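PDB 4I4C: UPF0255 protein frsA, which probably hydrolyses carboxylic esters as a serine esterase of the alpha/beta-hydrolase superfamily, although its physiological role remains uncertain. Local coordinates for residues W48-R53 / W86-M91; A120-L125 / L158-K163; P192-I197 / H220-L225. One frame throughout, in Å; residues are numbered along the deposited sequence.

Contact 1: W48-R53 / W86-M91; sequences WYRNLR and WLDTVM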
loop_
_atom_site.group_PDB
_atom_site.type_symbol
_atom_site.label_atom_id
_atom_site.label_comp_id
_atom_site.label_asym_id
_atom_site.label_seq_id
_atom_site.Cartn_x
_atom_site.Cartn_y
_atom_site.Cartn_z
ATOM N N TRP A 48 2.037 2.109 -20.786
ATOM C CA TRP A 48 1.938 1.049 -19.807
ATOM C C TRP A 48 0.505 1.003 -19.328
ATOM O O TRP A 48 -0.139 2.046 -19.230
ATOM C CB TRP A 48 2.859 1.337 -18.609
ATOM C CG TRP A 48 4.307 1.407 -18.948
ATOM C CD1 TRP A 48 5.026 2.532 -19.233
ATOM C CD2 TRP A 48 5.233 0.308 -19.021
ATOM N NE1 TRP A 48 6.332 2.203 -19.493
ATOM C CE2 TRP A 48 6.488 0.847 -19.365
ATOM C CE3 TRP A 48 5.123 -1.074 -18.822
ATOM C CZ2 TRP A 48 7.625 0.053 -19.520
ATOM C CZ3 TRP A 48 6.257 -1.863 -18.976
ATOM C CH2 TRP A 48 7.490 -1.296 -19.325
ATOM N N TYR A 49 -0.000 -0.201 -19.066
ATOM C CA TYR A 49 -1.317 -0.366 -18.432
ATOM C C TYR A 49 -1.190 0.024 -16.962
ATOM O O TYR A 49 -1.864 0.949 -16.478
ATOM C CB TYR A 49 -1.805 -1.813 -18.566
ATOM C CG TYR A 49 -2.789 -2.223 -17.490
ATOM C CD1 TYR A 49 -4.085 -1.723 -17.473
ATOM C CD2 TYR A 49 -2.413 -3.115 -16.487
ATOM C CE1 TYR A 49 -4.988 -2.103 -16.463
ATOM C CE2 TYR A 49 -3.295 -3.503 -15.502
ATOM C CZ TYR A 49 -4.573 -2.997 -15.484
ATOM O OH TYR A 49 -5.432 -3.393 -14.480
ATOM N N ARG A 50 -0.297 -0.669 -16.261
ATOM C CA ARG A 50 0.013 -0.331 -14.876
ATOM C C ARG A 50 0.582 1.073 -14.741
ATOM O O ARG A 50 1.276 1.550 -15.621
ATOM C CB ARG A 50 1.020 -1.335 -14.317
ATOM C CG ARG A 50 0.407 -2.690 -14.077
ATOM C CD ARG A 50 1.479 -3.736 -13.903
ATOM N NE ARG A 50 0.911 -5.077 -13.735
ATOM C CZ ARG A 50 0.620 -5.912 -14.736
ATOM N NH1 ARG A 50 0.794 -5.542 -16.006
ATOM N NH2 ARG A 50 0.125 -7.110 -14.464
ATOM N N ASN A 51 0.266 1.743 -13.635
ATOM C CA ASN A 51 1.026 2.921 -13.265
ATOM C C ASN A 51 2.361 2.444 -12.708
ATOM O O ASN A 51 2.410 1.756 -11.694
ATOM C CB ASN A 51 0.282 3.788 -12.248
ATOM C CG ASN A 51 1.043 5.063 -11.899
ATOM O OD1 ASN A 51 1.421 5.269 -10.752
ATOM N ND2 ASN A 51 1.289 5.912 -12.898
ATOM N N LEU A 52 3.431 2.776 -13.419
ATOM C CA LEU A 52 4.792 2.428 -13.025
ATOM C C LEU A 52 5.248 3.257 -11.831
ATOM O O LEU A 52 5.173 4.488 -11.851
ATOM C CB LEU A 52 5.740 2.688 -14.192
ATOM C CG LEU A 52 6.350 1.471 -14.854
ATOM C CD1 LEU A 52 5.271 0.460 -15.155
ATOM C CD2 LEU A 52 7.101 1.906 -16.106
ATOM N N ARG A 53 5.723 2.567 -10.802
ATOM C CA ARG A 53 6.201 3.200 -9.577
ATOM C C ARG A 53 7.713 2.971 -9.393
ATOM O O ARG A 53 8.148 2.544 -8.317
ATOM C CB ARG A 53 5.473 2.589 -8.385
ATOM C CG ARG A 53 3.959 2.491 -8.546
ATOM C CD ARG A 53 3.249 3.568 -7.765
ATOM N NE ARG A 53 1.859 3.729 -8.198
ATOM C CZ ARG A 53 0.804 3.213 -7.572
ATOM N NH1 ARG A 53 0.966 2.492 -6.470
ATOM N NH2 ARG A 53 -0.418 3.420 -8.050
ATOM N N TRP A 86 0.166 -0.915 -24.634
ATOM C CA TRP A 86 0.537 -1.153 -23.243
ATOM C C TRP A 86 1.591 -2.256 -23.117
ATOM O O TRP A 86 1.274 -3.439 -23.174
ATOM C CB TRP A 86 -0.719 -1.493 -22.425
ATOM C CG TRP A 86 -1.659 -0.314 -22.230
ATOM C CD1 TRP A 86 -1.371 1.008 -22.428
ATOM C CD2 TRP A 86 -3.028 -0.364 -21.814
ATOM N NE1 TRP A 86 -2.471 1.786 -22.139
ATOM C CE2 TRP A 86 -3.502 0.967 -21.763
ATOM C CE3 TRP A 86 -3.900 -1.403 -21.474
ATOM C CZ2 TRP A 86 -4.803 1.280 -21.387
ATOM C CZ3 TRP A 86 -5.200 -1.085 -21.106
ATOM C CH2 TRP A 86 -5.638 0.240 -21.067
ATOM N N LEU A 87 2.842 -1.847 -22.928
ATOM C CA LEU A 87 3.990 -2.755 -22.953
ATOM C C LEU A 87 3.933 -3.899 -21.941
ATOM O O LEU A 87 4.431 -4.991 -22.204
ATOM C CB LEU A 87 5.294 -1.962 -22.809
ATOM C CG LEU A 87 5.471 -0.914 -23.906
ATOM C CD1 LEU A 87 6.701 -0.058 -23.683
ATOM C CD2 LEU A 87 5.512 -1.587 -25.277
ATOM N N ASP A 88 3.320 -3.651 -20.793
ATOM C CA ASP A 88 3.205 -4.656 -19.735
ATOM C C ASP A 88 2.046 -5.653 -19.910
ATOM O O ASP A 88 1.727 -6.399 -18.980
ATOM C CB ASP A 88 3.076 -3.968 -18.375
ATOM C CG ASP A 88 1.965 -2.931 -18.349
ATOM O OD1 ASP A 88 1.799 -2.223 -19.365
ATOM O OD2 ASP A 88 1.242 -2.842 -17.326
ATOM N N THR A 89 1.418 -5.705 -21.081
ATOM C CA THR A 89 0.302 -6.659 -21.229
ATOM C C THR A 89 0.578 -7.896 -22.103
ATOM O O THR A 89 -0.341 -8.436 -22.706
ATOM C CB THR A 89 -1.031 -5.989 -21.670
ATOM O OG1 THR A 89 -0.919 -5.491 -23.012
ATOM C CG2 THR A 89 -1.430 -4.836 -20.701
ATOM N N VAL A 90 1.824 -8.352 -22.145
ATOM C CA VAL A 90 2.107 -9.643 -22.766
ATOM C C VAL A 90 1.234 -10.705 -22.102
ATOM O O VAL A 90 1.193 -10.813 -20.866
ATOM C CB VAL A 90 3.610 -10.039 -22.655
ATOM C CG1 VAL A 90 3.789 -11.543 -22.856
ATOM C CG2 VAL A 90 4.426 -9.260 -23.653
ATOM N N MET A 91 0.536 -11.481 -22.927
ATOM C CA MET A 91 -0.423 -12.467 -22.440
ATOM C C MET A 91 0.189 -13.826 -22.108
ATOM O O MET A 91 0.893 -14.424 -22.937
ATOM C CB MET A 91 -1.520 -12.661 -23.483
ATOM C CG MET A 91 -2.265 -11.384 -23.835
ATOM S SD MET A 91 -3.508 -11.673 -25.119
ATOM C CE MET A 91 -2.515 -11.539 -26.590
HETATM O O HOH W 1 -0.217 -8.503 -17.195
#

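Contact 2: A120-L125 / L158-K163; sequences AASEAL and LEAAKK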
loop_
_atom_site.group_PDB
_atom_site.type_symbol
_atom_site.label_atom_id
_atom_site.label_comp_id
_atom_site.label_asym_id
_atom_site.label_seq_id
_atom_site.Cartn_x
_atom_site.Cartn_y
_atom_site.Cartn_z
ATOM N N ALA A 120 22.335 -11.376 5.575
ATOM C CA ALA A 120 22.304 -11.207 4.131
ATOM C C ALA A 120 21.208 -12.093 3.546
ATOM O O ALA A 120 20.391 -11.640 2.747
ATOM C CB ALA A 120 23.649 -11.530 3.532
ATOM N N ALA A 121 21.196 -13.357 3.955
ATOM C CA ALA A 121 20.126 -14.274 3.593
ATOM C C ALA A 121 18.739 -13.682 3.893
ATOM O O ALA A 121 17.818 -13.793 3.076
ATOM C CB ALA A 121 20.304 -15.587 4.313
ATOM N N SER A 122 18.605 -13.057 5.067
ATOM C CA SER A 122 17.351 -12.439 5.490
ATOM C C SER A 122 16.958 -11.336 4.520
ATOM O O SER A 122 15.819 -11.273 4.039
ATOM C CB SER A 122 17.504 -11.836 6.894
ATOM O OG SER A 122 16.252 -11.468 7.430
ATOM N N GLU A 123 17.916 -10.465 4.239
ATOM C CA GLU A 123 17.673 -9.328 3.369
ATOM C C GLU A 123 17.394 -9.744 1.929
ATOM O O GLU A 123 16.674 -9.050 1.204
ATOM C CB GLU A 123 18.849 -8.362 3.431
ATOM C CG GLU A 123 18.927 -7.615 4.757
ATOM C CD GLU A 123 17.610 -6.941 5.116
ATOM O OE1 GLU A 123 17.029 -6.270 4.233
ATOM O OE2 GLU A 123 17.154 -7.089 6.273
ATOM N N ALA A 124 17.955 -10.879 1.518
ATOM C CA ALA A 124 17.758 -11.325 0.155
ATOM C C ALA A 124 16.326 -11.822 0.031
ATOM O O ALA A 124 15.686 -11.665 -1.009
ATOM C CB ALA A 124 18.762 -12.433 -0.209
ATOM N N LEU A 125 15.817 -12.408 1.106
ATOM C CA LEU A 125 14.463 -12.941 1.071
ATOM C C LEU A 125 13.437 -11.805 1.100
ATOM O O LEU A 125 12.405 -11.896 0.433
ATOM C CB LEU A 125 14.221 -13.968 2.188
ATOM C CG LEU A 125 14.879 -15.345 1.989
ATOM C CD1 LEU A 125 14.955 -16.131 3.296
ATOM C CD2 LEU A 125 14.135 -16.152 0.937
ATOM N N LEU A 158 7.953 -14.344 5.491
ATOM C CA LEU A 158 8.082 -15.088 6.741
ATOM C C LEU A 158 9.442 -15.775 6.823
ATOM O O LEU A 158 10.071 -15.793 7.883
ATOM C CB LEU A 158 6.922 -16.070 6.923
ATOM C CG LEU A 158 5.526 -15.433 6.853
ATOM C CD1 LEU A 158 4.428 -16.482 6.971
ATOM C CD2 LEU A 158 5.345 -14.360 7.922
ATOM N N GLU A 159 9.919 -16.300 5.692
ATOM C CA GLU A 159 11.244 -16.908 5.641
ATOM C C GLU A 159 12.358 -15.880 5.903
ATOM O O GLU A 159 13.353 -16.177 6.567
ATOM C CB GLU A 159 11.456 -17.653 4.306
ATOM C CG GLU A 159 12.596 -18.648 4.328
ATOM C CD GLU A 159 12.528 -19.595 5.521
ATOM O OE1 GLU A 159 11.539 -20.356 5.625
ATOM O OE2 GLU A 159 13.458 -19.568 6.359
ATOM N N ALA A 160 12.184 -14.666 5.397
ATOM C CA ALA A 160 13.091 -13.572 5.735
ATOM C C ALA A 160 12.997 -13.246 7.229
ATOM O O ALA A 160 14.010 -13.065 7.897
ATOM C CB ALA A 160 12.752 -12.330 4.927
ATOM N N ALA A 161 11.771 -13.160 7.731
ATOM C CA ALA A 161 11.534 -12.815 9.136
ATOM C C ALA A 161 12.209 -13.813 10.066
ATOM O O ALA A 161 12.826 -13.441 11.070
ATOM C CB ALA A 161 10.043 -12.759 9.416
ATOM N N LYS A 162 12.087 -15.088 9.709
ATOM C CA LYS A 162 12.648 -16.191 10.481
ATOM C C LYS A 162 14.174 -16.128 10.514
ATOM O O LYS A 162 14.804 -16.563 11.478
ATOM C CB LYS A 162 12.185 -17.521 9.882
ATOM C CG LYS A 162 12.397 -18.723 10.775
ATOM C CD LYS A 162 11.707 -18.546 12.121
ATOM C CE LYS A 162 11.872 -19.789 12.972
ATOM N NZ LYS A 162 11.454 -21.001 12.211
ATOM N N LYS A 163 14.753 -15.565 9.460
ATOM C CA LYS A 163 16.202 -15.471 9.313
ATOM C C LYS A 163 16.749 -14.208 9.967
ATOM O O LYS A 163 17.939 -14.125 10.275
ATOM C CB LYS A 163 16.579 -15.495 7.825
ATOM C CG LYS A 163 18.039 -15.830 7.532
ATOM C CD LYS A 163 18.323 -17.325 7.660
ATOM C CE LYS A 163 19.789 -17.653 7.342
ATOM N NZ LYS A 163 20.612 -18.003 8.551
#

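Contact 3: P192-I197 / H220-L225; sequences PHPVVI and HDIAML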
loop_
_atom_site.group_PDB
_atom_site.type_symbol
_atom_site.label_atom_id
_atom_site.label_comp_id
_atom_site.label_asym_id
_atom_site.label_seq_id
_atom_site.Cartn_x
_atom_site.Cartn_y
_atom_site.Cartn_z
ATOM N N PRO A 192 8.732 -3.755 26.907
ATOM C CA PRO A 192 7.648 -3.295 26.029
ATOM C C PRO A 192 8.048 -2.053 25.232
ATOM O O PRO A 192 8.550 -1.091 25.809
ATOM C CB PRO A 192 6.507 -2.972 27.006
ATOM C CG PRO A 192 7.124 -3.046 28.392
ATOM C CD PRO A 192 8.267 -3.982 28.283
ATOM N N HIS A 193 7.838 -2.091 23.917
ATOM C CA HIS A 193 8.287 -1.021 23.030
ATOM C C HIS A 193 7.126 -0.213 22.469
ATOM O O HIS A 193 6.040 -0.763 22.213
ATOM C CB HIS A 193 9.097 -1.602 21.852
ATOM C CG HIS A 193 10.424 -2.154 22.253
ATOM N ND1 HIS A 193 11.416 -1.370 22.801
ATOM C CD2 HIS A 193 10.922 -3.412 22.198
ATOM C CE1 HIS A 193 12.469 -2.124 23.070
ATOM N NE2 HIS A 193 12.198 -3.364 22.711
ATOM N N PRO A 194 7.365 1.086 22.233
ATOM C CA PRO A 194 6.384 1.916 21.532
ATOM C C PRO A 194 6.123 1.303 20.167
ATOM O O PRO A 194 7.001 0.605 19.631
ATOM C CB PRO A 194 7.090 3.272 21.403
ATOM C CG PRO A 194 8.540 2.954 21.524
ATOM C CD PRO A 194 8.625 1.807 22.482
ATOM N N VAL A 195 4.937 1.533 19.615
ATOM C CA VAL A 195 4.543 0.833 18.387
ATOM C C VAL A 195 3.792 1.747 17.440
ATOM O O VAL A 195 3.034 2.621 17.872
ATOM C CB VAL A 195 3.683 -0.434 18.714
ATOM C CG1 VAL A 195 2.366 -0.052 19.394
ATOM C CG2 VAL A 195 3.439 -1.284 17.458
ATOM N N VAL A 196 4.016 1.572 16.144
ATOM C CA VAL A 196 3.194 2.255 15.168
ATOM C C VAL A 196 2.432 1.243 14.322
ATOM O O VAL A 196 3.011 0.282 13.827
ATOM C CB VAL A 196 4.020 3.188 14.275
ATOM C CG1 VAL A 196 4.548 4.351 15.082
ATOM C CG2 VAL A 196 5.168 2.436 13.644
ATOM N N ILE A 197 1.129 1.447 14.182
ATOM C CA ILE A 197 0.331 0.639 13.285
ATOM C C ILE A 197 0.443 1.312 11.926
ATOM O O ILE A 197 0.326 2.533 11.836
ATOM C CB ILE A 197 -1.131 0.584 13.716
ATOM C CG1 ILE A 197 -1.233 0.067 15.159
ATOM C CG2 ILE A 197 -1.922 -0.317 12.752
ATOM C CD1 ILE A 197 -2.583 0.268 15.801
ATOM N N HIS A 220 14.987 3.449 16.604
ATOM C CA HIS A 220 14.418 4.057 17.804
ATOM C C HIS A 220 13.681 3.040 18.666
ATOM O O HIS A 220 12.934 3.409 19.576
ATOM C CB HIS A 220 13.465 5.185 17.419
ATOM C CG HIS A 220 14.137 6.331 16.735
ATOM N ND1 HIS A 220 14.186 6.453 15.361
ATOM C CD2 HIS A 220 14.797 7.401 17.232
ATOM C CE1 HIS A 220 14.844 7.552 15.043
ATOM N NE2 HIS A 220 15.224 8.147 16.159
ATOM N N ASP A 221 13.885 1.763 18.361
ATOM C CA ASP A 221 13.182 0.672 19.038
ATOM C C ASP A 221 11.656 0.782 18.946
ATOM O O ASP A 221 10.946 0.228 19.770
ATOM C CB ASP A 221 13.630 0.555 20.496
ATOM C CG ASP A 221 15.064 0.082 20.623
ATOM O OD1 ASP A 221 15.423 -0.938 19.993
ATOM O OD2 ASP A 221 15.839 0.736 21.345
ATOM N N ILE A 222 11.166 1.488 17.934
ATOM C CA ILE A 222 9.741 1.552 17.660
ATOM C C ILE A 222 9.287 0.333 16.852
ATOM O O ILE A 222 9.719 0.121 15.711
ATOM C CB ILE A 222 9.367 2.839 16.891
ATOM C CG1 ILE A 222 9.716 4.077 17.714
ATOM C CG2 ILE A 222 7.864 2.839 16.526
ATOM C CD1 ILE A 222 9.372 5.356 17.025
ATOM N N ALA A 223 8.416 -0.468 17.451
ATOM C CA ALA A 223 7.852 -1.620 16.772
ATOM C C ALA A 223 6.931 -1.198 15.634
ATOM O O ALA A 223 6.244 -0.181 15.715
ATOM C CB ALA A 223 7.109 -2.513 17.754
ATOM N N MET A 224 6.912 -1.992 14.569
ATOM C CA MET A 224 6.008 -1.720 13.468
ATOM C C MET A 224 4.987 -2.830 13.362
ATOM O O MET A 224 5.337 -3.999 13.366
ATOM C CB MET A 224 6.769 -1.567 12.151
ATOM C CG MET A 224 5.852 -1.440 10.948
ATOM S SD MET A 224 6.697 -1.086 9.400
ATOM C CE MET A 224 7.197 -2.719 8.882
ATOM N N LEU A 225 3.719 -2.459 13.263
ATOM C CA LEU A 225 2.654 -3.440 13.170
ATOM C C LEU A 225 1.895 -3.177 11.887
ATOM O O LEU A 225 1.125 -2.229 11.810
ATOM C CB LEU A 225 1.725 -3.322 14.373
ATOM C CG LEU A 225 0.566 -4.308 14.458
ATOM C CD1 LEU A 225 1.105 -5.729 14.484
ATOM C CD2 LEU A 225 -0.264 -4.030 15.699
#

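Contact 1: W48-R53 / W86-M91
Asp88 reaches from the type I beta turn at 86-89 in segment 86-91 into the chain at Trp48, Tyr49 and Arg50, a clear example of one carboxylate organising a loop that has no regular secondary structure. Its CB lies in the plane of the Trp48 indole, at the ring edge, 3.6 Å from Trp48 CE3. The next bond turns CG into the position between the backbone N and the carbonyl carbon (chi1 52°), which aims the two oxygens at consecutive amides. Asp88 OD1 accepts from Tyr49 N on its syn lone pair at 2.7 Å, and also lies 3.3 Å from Trp48 CA. Asp88 OD2 accepts from Arg50 N at 2.9 Å, almost straight at 172° and again on the syn side. From the anti side, well out of the carboxylate plane, Arg50 NH1 adds a salt bridge to Asp88 OD2 at 3.0 Å; the guanidinium presents its own edge, its plane turned 70° from the carboxylate's. Two donors thus grip OD2 and one holds OD1, which fixes the rotation of the buried group and would be expected to favour its ionised form.

Aromatic contacts flank this polar centre. Leu87 CB sits over one face of the Trp48 ring, while Leu52 CD2 covers the opposite face. The Trp86 indole turns one face to the backbone of the other segment, with Tyr49 CA over that face and Tyr49 CB 3.6 Å from Trp86 CE3.

Arg50 also bonds weakly to Asp88 O through NH1, is hydrogen-bonded through NE to Tyr137 O and makes a cation-pi contact with Trp98. The joined loops rest against helix 23-26, where Tyr49 and Thr89 touch Ser24, and helix 314-323, where Tyr49 meets Met315 and its hydroxyl Asp318, with Trp48 and Leu87 on the end of helix 64-75.

Contact 2: A120-L125 / L158-K163
With OG placed opposite the backbone N of its own residue (chi1 -169°), Ser122 directs its hydroxyl across the interface at Ala160, while Lys163, with a similar first torsion and a bend at chi2, lays its aliphatic chain along the start of the facing helix. The Ser122 OG donates to Ala160 O at 2.8 Å, and the donor is tilted 35° from the carbonyl plane. This carbonyl also receives a weak bond from Lys163 N within its own helix; the serine adds a donor from the partner helix.

Small residues at the interface are consistent with the close approach of the backbones. Ser122 and Ala160 face each other at a CA-CA distance of 4.4 Å, and Ala160 CB fits against Ser122 O at 3.4 Å and Leu125 CB at 3.5 Å. The segments belong to helices 121-136 and 144-163, an antiparallel pair in the helical part of this two-domain protein; the axes of 121-125 and 158-163 approach to 7.9 Å, their directions 161° apart.

Leu125 goes on past Ala160 with its branch: Leu125 CD1 meets the methylene Glu159 CG at 3.6 Å, the two side chains slanting across one another, and the carboxylate of Glu159 leads away from the contact. At the opposite end, Lys163 CE touches Ala121 CB at 3.7 Å, and Lys163 CB rests beside Ser122 CB. The ammonium NZ continues to a weak hydrogen bond with Asn118, just before helix 121-136. Helix 98-114 packs alongside, its Gln110 and Ala113 touching Leu125, and Ala161 turns from the pair toward Ile168 of strand 167-175.

Contact 3: P192-I197 / H220-L225
The imidazole of His193 lies beside Asp221: its ring and the Asp221 carboxylate are only 24° from coplanar, and His193 ND1 is 3.7 Å from Asp221 CB. Asp221 O approaches the ring obliquely, over neither face nor edge, and is 3.3 Å from His193 CB. The polar ends are held by other residues, His193 NE2 by Asn188 and Asp221 OD1 by Thr187. The pyrrolidine of Pro194 meets Ile222 at about a right angle, with Pro194 CG 4.1 Å from Ile222 CG1.

The two chains pair as parallel strands. Ala223 N donates to Pro194 O at 2.8 Å, Val196 N to Ala223 O at 2.9 Å and Leu225 N to Val196 O at 2.9 Å. Val195, Ala223, Ile197 and Leu225 occupy one face of the sheet; Val196 CG1 touches Ile222 CG2 at 3.9 Å, and Val196 and Met224 share the other face, against Leu217 of helix 210-217.

Asp221, with positive phi, is the C' residue of a Schellman motif that ends that helix, and after Ile222 the chain enters strand 223-226. This completes a beta-alpha-beta crossover in the mixed sheet of an alpha/beta-hydrolase fold.

The three contacts follow one another along the chain without touching, and each joins two parts of the chain in a different way: irregular loops in contact 1, paired helices in contact 2, parallel strands in contact 3. Contacts 2 and 3 are the nearer neighbours by centre, about 20 Å apart, with nearest atoms about 10 Å apart. Contact 1 lies across the chain's centre from contact 3, about 37 Å between centres. The bound hexanoic acid lies about 13 Å from the side chain of Arg50 in contact 1. Its pocket includes Arg272 and Phe273, where strand 266-271, the neighbour of strand 193-199 in contact 3, gives way to helix 273-284.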